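Long-range contact in peptide synthetase, module 7 (Actinoplanes teichomyceticus, PDB 4TX3), which is the condensation-like X-domain of a teicoplanin peptide synthetase module, which probably recruits cytochrome P450 enzymes to crosslink the carrier-bound peptide rather than forming peptide bonds: residues A64-G76 with L114-E126. Sequence-based numbering, arbitrary orientation.
Sequences AARHEILRTTFPG and LFDLTRDMPWRCE
The indole of Trp-123 has CD2 of Leu-70 over one face, the two side chains crossing at about a right angle, and the carbonyl oxygen of Leu-70 at its edge, in the ring plane. NE1 of Trp-123 gives that Leu-70 O a weak, bent hydrogen bond of 2.8 Å (129° at the hydrogen). With CG of Trp-123 between its backbone N and carbonyl carbon (chi1 67°), the ring is set against Leu-70 and its CZ2 comes 4.1 Å from CB of Ala-64. Leu-70 O would probably lose this donor, and a gap open beside Leu-70 and Ala-64, were an alanine here. The Phe-74 ring carries CG2 of Thr-72 on one face and Leu-117 O at its edge; the same oxygen accepts from Phe-74 N at 2.7 Å, nearly in line with its C=O. Between these bonds, Pro-122 CD lies 3.2 Å from Thr-72 O, and Met-121 SD 3.6 Å from Arg-71 CA. Thr-73 lays CG2 on Asp-120 O, while its OG1 bonds His-86. In this chloramphenicol acetyltransferase-like fold, the contact joins the loop and start of sheet strand 123-129 to the chain from helix 53-66, whose Leu-60 meets Trp-123, to just past strand 72-73; helix 21-28 flanks Phe-74 and Thr-118.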
loop_
_atom_site.group_PDB
_atom_site.type_symbol
_atom_site.label_atom_id
_atom_site.label_comp_id
_atom_site.label_asym_id
_atom_site.label_seq_id
_atom_site.Cartn_x
_atom_site.Cartn_y
_atom_site.Cartn_z
ATOM N N ALA B 64 -12.609 -4.689 16.677
ATOM C CA ALA B 64 -11.985 -5.191 17.897
ATOM C C ALA B 64 -12.103 -6.702 17.960
ATOM O O ALA B 64 -11.277 -7.369 18.598
ATOM C CB ALA B 64 -12.602 -4.549 19.147
ATOM N N ALA B 65 -13.132 -7.246 17.314
ATOM C CA ALA B 65 -13.259 -8.702 17.248
ATOM C C ALA B 65 -12.056 -9.252 16.490
ATOM O O ALA B 65 -11.457 -10.237 16.898
ATOM C CB ALA B 65 -14.566 -9.125 16.583
ATOM N N ARG B 66 -11.692 -8.575 15.408
ATOM C CA ARG B 66 -10.576 -8.980 14.561
ATOM C C ARG B 66 -9.230 -8.840 15.282
ATOM O O ARG B 66 -8.367 -9.709 15.145
ATOM C CB ARG B 66 -10.600 -8.151 13.271
ATOM C CG ARG B 66 -9.492 -8.406 12.263
ATOM C CD ARG B 66 -9.827 -7.671 10.962
ATOM N NE ARG B 66 -8.682 -7.553 10.065
ATOM C CZ ARG B 66 -8.281 -8.509 9.229
ATOM N NH1 ARG B 66 -8.937 -9.667 9.164
ATOM N NH2 ARG B 66 -7.226 -8.305 8.451
ATOM N N HIS B 67 -9.066 -7.760 16.054
ATOM C CA HIS B 67 -7.799 -7.435 16.728
ATOM C C HIS B 67 -7.883 -7.542 18.252
ATOM O O HIS B 67 -8.427 -6.652 18.905
ATOM C CB HIS B 67 -7.347 -6.014 16.376
ATOM C CG HIS B 67 -7.147 -5.778 14.912
ATOM N ND1 HIS B 67 -5.959 -6.054 14.269
ATOM C CD2 HIS B 67 -7.975 -5.268 13.969
ATOM C CE1 HIS B 67 -6.070 -5.742 12.989
ATOM N NE2 HIS B 67 -7.280 -5.262 12.781
ATOM N N GLU B 68 -7.320 -8.604 18.820
ATOM C CA GLU B 68 -7.382 -8.824 20.270
ATOM C C GLU B 68 -6.894 -7.656 21.120
ATOM O O GLU B 68 -7.451 -7.385 22.180
ATOM C CB GLU B 68 -6.578 -10.063 20.651
ATOM C CG GLU B 68 -7.244 -11.352 20.266
ATOM C CD GLU B 68 -6.330 -12.546 20.447
ATOM O OE1 GLU B 68 -5.178 -12.370 20.928
ATOM O OE2 GLU B 68 -6.771 -13.661 20.090
ATOM N N ILE B 69 -5.853 -6.973 20.666
ATOM C CA ILE B 69 -5.294 -5.901 21.473
ATOM C C ILE B 69 -6.299 -4.775 21.761
ATOM O O ILE B 69 -6.199 -4.135 22.805
ATOM C CB ILE B 69 -4.016 -5.298 20.830
ATOM C CG1 ILE B 69 -3.255 -4.493 21.896
ATOM C CG2 ILE B 69 -4.337 -4.510 19.526
ATOM C CD1 ILE B 69 -1.914 -4.026 21.461
ATOM N N LEU B 70 -7.278 -4.564 20.871
ATOM C CA LEU B 70 -8.351 -3.589 21.105
ATOM C C LEU B 70 -9.420 -4.037 22.126
ATOM O O LEU B 70 -10.288 -3.245 22.521
ATOM C CB LEU B 70 -9.051 -3.260 19.794
ATOM C CG LEU B 70 -8.256 -2.566 18.698
ATOM C CD1 LEU B 70 -9.187 -2.245 17.538
ATOM C CD2 LEU B 70 -7.603 -1.318 19.246
ATOM N N ARG B 71 -9.396 -5.307 22.520
ATOM C CA ARG B 71 -10.245 -5.775 23.613
ATOM C C ARG B 71 -9.351 -6.341 24.717
ATOM O O ARG B 71 -9.678 -7.317 25.381
ATOM C CB ARG B 71 -11.274 -6.809 23.132
ATOM C CG ARG B 71 -10.755 -7.810 22.111
ATOM C CD ARG B 71 -11.896 -8.644 21.526
ATOM N NE ARG B 71 -11.503 -9.391 20.335
ATOM C CZ ARG B 71 -10.991 -10.622 20.364
ATOM N NH1 ARG B 71 -10.806 -11.241 21.528
ATOM N NH2 ARG B 71 -10.658 -11.233 19.230
ATOM N N THR B 72 -8.199 -5.715 24.886
ATOM C CA THR B 72 -7.283 -6.093 25.938
ATOM C C THR B 72 -7.251 -5.024 27.035
ATOM O O THR B 72 -7.207 -3.831 26.737
ATOM C CB THR B 72 -5.870 -6.296 25.383
ATOM O OG1 THR B 72 -5.917 -7.242 24.310
ATOM C CG2 THR B 72 -4.946 -6.812 26.461
ATOM N N THR B 73 -7.289 -5.457 28.292
ATOM C CA THR B 73 -7.015 -4.576 29.415
ATOM C C THR B 73 -5.712 -5.011 30.020
ATOM O O THR B 73 -5.213 -6.081 29.676
ATOM C CB THR B 73 -8.113 -4.613 30.495
ATOM O OG1 THR B 73 -8.418 -5.980 30.825
ATOM C CG2 THR B 73 -9.362 -3.883 30.016
ATOM N N PHE B 74 -5.176 -4.201 30.936
ATOM C CA PHE B 74 -3.856 -4.467 31.506
ATOM C C PHE B 74 -3.883 -4.432 33.048
ATOM O O PHE B 74 -3.305 -3.537 33.686
ATOM C CB PHE B 74 -2.837 -3.462 30.944
ATOM C CG PHE B 74 -2.741 -3.471 29.429
ATOM C CD1 PHE B 74 -3.690 -2.826 28.650
ATOM C CD2 PHE B 74 -1.704 -4.139 28.789
ATOM C CE1 PHE B 74 -3.618 -2.855 27.265
ATOM C CE2 PHE B 74 -1.618 -4.170 27.398
ATOM C CZ PHE B 74 -2.580 -3.524 26.633
ATOM N N PRO B 75 -4.559 -5.415 33.656
ATOM C CA PRO B 75 -4.675 -5.450 35.116
ATOM C C PRO B 75 -3.393 -5.878 35.807
ATOM O O PRO B 75 -2.526 -6.497 35.181
ATOM C CB PRO B 75 -5.775 -6.492 35.347
ATOM C CG PRO B 75 -5.647 -7.425 34.174
ATOM C CD PRO B 75 -5.252 -6.550 33.014
ATOM N N GLY B 76 -3.295 -5.573 37.099
ATOM C CA GLY B 76 -2.173 -6.000 37.921
ATOM C C GLY B 76 -1.443 -4.820 38.542
ATOM O O GLY B 76 -1.879 -3.673 38.396
ATOM N N LEU B 114 -8.541 10.652 30.014
ATOM C CA LEU B 114 -7.516 9.692 30.414
ATOM C C LEU B 114 -8.067 8.266 30.479
ATOM O O LEU B 114 -9.239 8.066 30.788
ATOM C CB LEU B 114 -6.909 10.098 31.763
ATOM C CG LEU B 114 -6.198 11.458 31.739
ATOM C CD1 LEU B 114 -5.506 11.749 33.050
ATOM C CD2 LEU B 114 -5.213 11.548 30.569
ATOM N N PHE B 115 -7.226 7.286 30.148
ATOM C CA PHE B 115 -7.567 5.864 30.301
ATOM C C PHE B 115 -7.064 5.328 31.636
ATOM O O PHE B 115 -5.977 5.704 32.082
ATOM C CB PHE B 115 -6.960 5.013 29.165
ATOM C CG PHE B 115 -7.511 5.330 27.793
ATOM C CD1 PHE B 115 -6.936 6.339 27.010
ATOM C CD2 PHE B 115 -8.590 4.619 27.276
ATOM C CE1 PHE B 115 -7.427 6.629 25.748
ATOM C CE2 PHE B 115 -9.095 4.908 26.003
ATOM C CZ PHE B 115 -8.516 5.908 25.242
ATOM N N ASP B 116 -7.833 4.448 32.271
ATOM C CA ASP B 116 -7.259 3.565 33.306
ATOM C C ASP B 116 -7.077 2.176 32.696
ATOM O O ASP B 116 -8.004 1.356 32.683
ATOM C CB ASP B 116 -8.137 3.519 34.561
ATOM C CG ASP B 116 -7.717 2.430 35.553
ATOM O OD1 ASP B 116 -6.609 1.849 35.441
ATOM O OD2 ASP B 116 -8.513 2.145 36.465
ATOM N N LEU B 117 -5.874 1.930 32.189
ATOM C CA LEU B 117 -5.561 0.701 31.455
ATOM C C LEU B 117 -5.718 -0.596 32.268
ATOM O O LEU B 117 -5.651 -1.690 31.703
ATOM C CB LEU B 117 -4.135 0.795 30.902
ATOM C CG LEU B 117 -4.015 2.041 30.018
ATOM C CD1 LEU B 117 -2.569 2.453 29.765
ATOM C CD2 LEU B 117 -4.746 1.773 28.712
ATOM N N THR B 118 -5.934 -0.490 33.578
ATOM C CA THR B 118 -6.194 -1.699 34.364
ATOM C C THR B 118 -7.650 -2.167 34.229
ATOM O O THR B 118 -7.938 -3.335 34.441
ATOM C CB THR B 118 -5.853 -1.507 35.865
ATOM O OG1 THR B 118 -6.582 -0.397 36.398
ATOM C CG2 THR B 118 -4.393 -1.216 36.022
ATOM N N ARG B 119 -8.571 -1.276 33.863
ATOM C CA ARG B 119 -9.964 -1.689 33.729
ATOM C C ARG B 119 -10.664 -1.187 32.459
ATOM O O ARG B 119 -11.780 -1.601 32.182
ATOM C CB ARG B 119 -10.770 -1.256 34.973
ATOM C CG ARG B 119 -10.953 0.254 35.181
ATOM C CD ARG B 119 -11.800 0.548 36.434
ATOM N NE ARG B 119 -11.242 -0.105 37.623
ATOM C CZ ARG B 119 -10.548 0.520 38.572
ATOM N NH1 ARG B 119 -10.340 1.826 38.486
ATOM N NH2 ARG B 119 -10.068 -0.156 39.611
ATOM N N ASP B 120 -10.024 -0.314 31.684
ATOM C CA ASP B 120 -10.628 0.188 30.442
ATOM C C ASP B 120 -10.005 -0.435 29.199
ATOM O O ASP B 120 -8.813 -0.712 29.174
ATOM C CB ASP B 120 -10.483 1.708 30.318
ATOM C CG ASP B 120 -11.167 2.473 31.433
ATOM O OD1 ASP B 120 -12.128 1.945 32.042
ATOM O OD2 ASP B 120 -10.745 3.629 31.682
ATOM N N MET B 121 -10.803 -0.637 28.159
ATOM C CA MET B 121 -10.254 -0.948 26.846
ATOM C C MET B 121 -9.418 0.256 26.367
ATOM O O MET B 121 -9.769 1.405 26.627
ATOM C CB MET B 121 -11.376 -1.273 25.855
ATOM C CG MET B 121 -12.386 -2.282 26.368
ATOM S SD MET B 121 -11.798 -3.967 26.264
ATOM C CE MET B 121 -12.947 -4.809 27.355
ATOM N N PRO B 122 -8.317 0.000 25.652
ATOM C CA PRO B 122 -7.384 1.082 25.318
ATOM C C PRO B 122 -7.814 1.944 24.110
ATOM O O PRO B 122 -6.985 2.572 23.468
ATOM C CB PRO B 122 -6.099 0.324 25.012
ATOM C CG PRO B 122 -6.606 -0.953 24.346
ATOM C CD PRO B 122 -7.936 -1.273 25.013
ATOM N N TRP B 123 -9.099 1.973 23.798
ATOM C CA TRP B 123 -9.581 2.855 22.748
ATOM C C TRP B 123 -10.982 3.294 23.072
ATOM O O TRP B 123 -11.580 2.836 24.036
ATOM C CB TRP B 123 -9.537 2.186 21.379
ATOM C CG TRP B 123 -10.469 1.052 21.229
ATOM C CD1 TRP B 123 -10.373 -0.181 21.817
ATOM C CD2 TRP B 123 -11.647 1.020 20.411
ATOM N NE1 TRP B 123 -11.429 -0.975 21.424
ATOM C CE2 TRP B 123 -12.223 -0.268 20.561
ATOM C CE3 TRP B 123 -12.277 1.951 19.580
ATOM C CZ2 TRP B 123 -13.403 -0.643 19.902
ATOM C CZ3 TRP B 123 -13.448 1.574 18.929
ATOM C CH2 TRP B 123 -13.998 0.289 19.094
ATOM N N ARG B 124 -11.508 4.175 22.243
ATOM C CA ARG B 124 -12.671 4.958 22.605
ATOM C C ARG B 124 -13.193 5.674 21.367
ATOM O O ARG B 124 -12.424 6.268 20.607
ATOM C CB ARG B 124 -12.280 5.945 23.699
ATOM C CG ARG B 124 -13.304 6.939 24.073
ATOM C CD ARG B 124 -12.645 8.091 24.809
ATOM N NE ARG B 124 -11.965 7.649 26.019
ATOM C CZ ARG B 124 -10.805 8.147 26.428
ATOM N NH1 ARG B 124 -10.215 9.113 25.718
ATOM N NH2 ARG B 124 -10.239 7.688 27.542
ATOM N N CYS B 125 -14.496 5.608 21.148
ATOM C CA CYS B 125 -15.064 6.262 19.989
ATOM C C CYS B 125 -16.274 7.093 20.381
ATOM O O CYS B 125 -16.920 6.812 21.396
ATOM C CB CYS B 125 -15.427 5.228 18.917
ATOM S SG CYS B 125 -16.544 3.902 19.442
ATOM N N GLU B 126 -16.561 8.131 19.594
ATOM C CA GLU B 126 -17.803 8.878 19.756
ATOM C C GLU B 126 -18.311 9.369 18.401
ATOM O O GLU B 126 -17.541 9.628 17.474
ATOM C CB GLU B 126 -17.617 10.057 20.727
ATOM C CG GLU B 126 -18.890 10.397 21.536
ATOM C CD GLU B 126 -18.674 11.482 22.616
ATOM O OE1 GLU B 126 -17.767 12.334 22.460
ATOM O OE2 GLU B 126 -19.422 11.493 23.626
#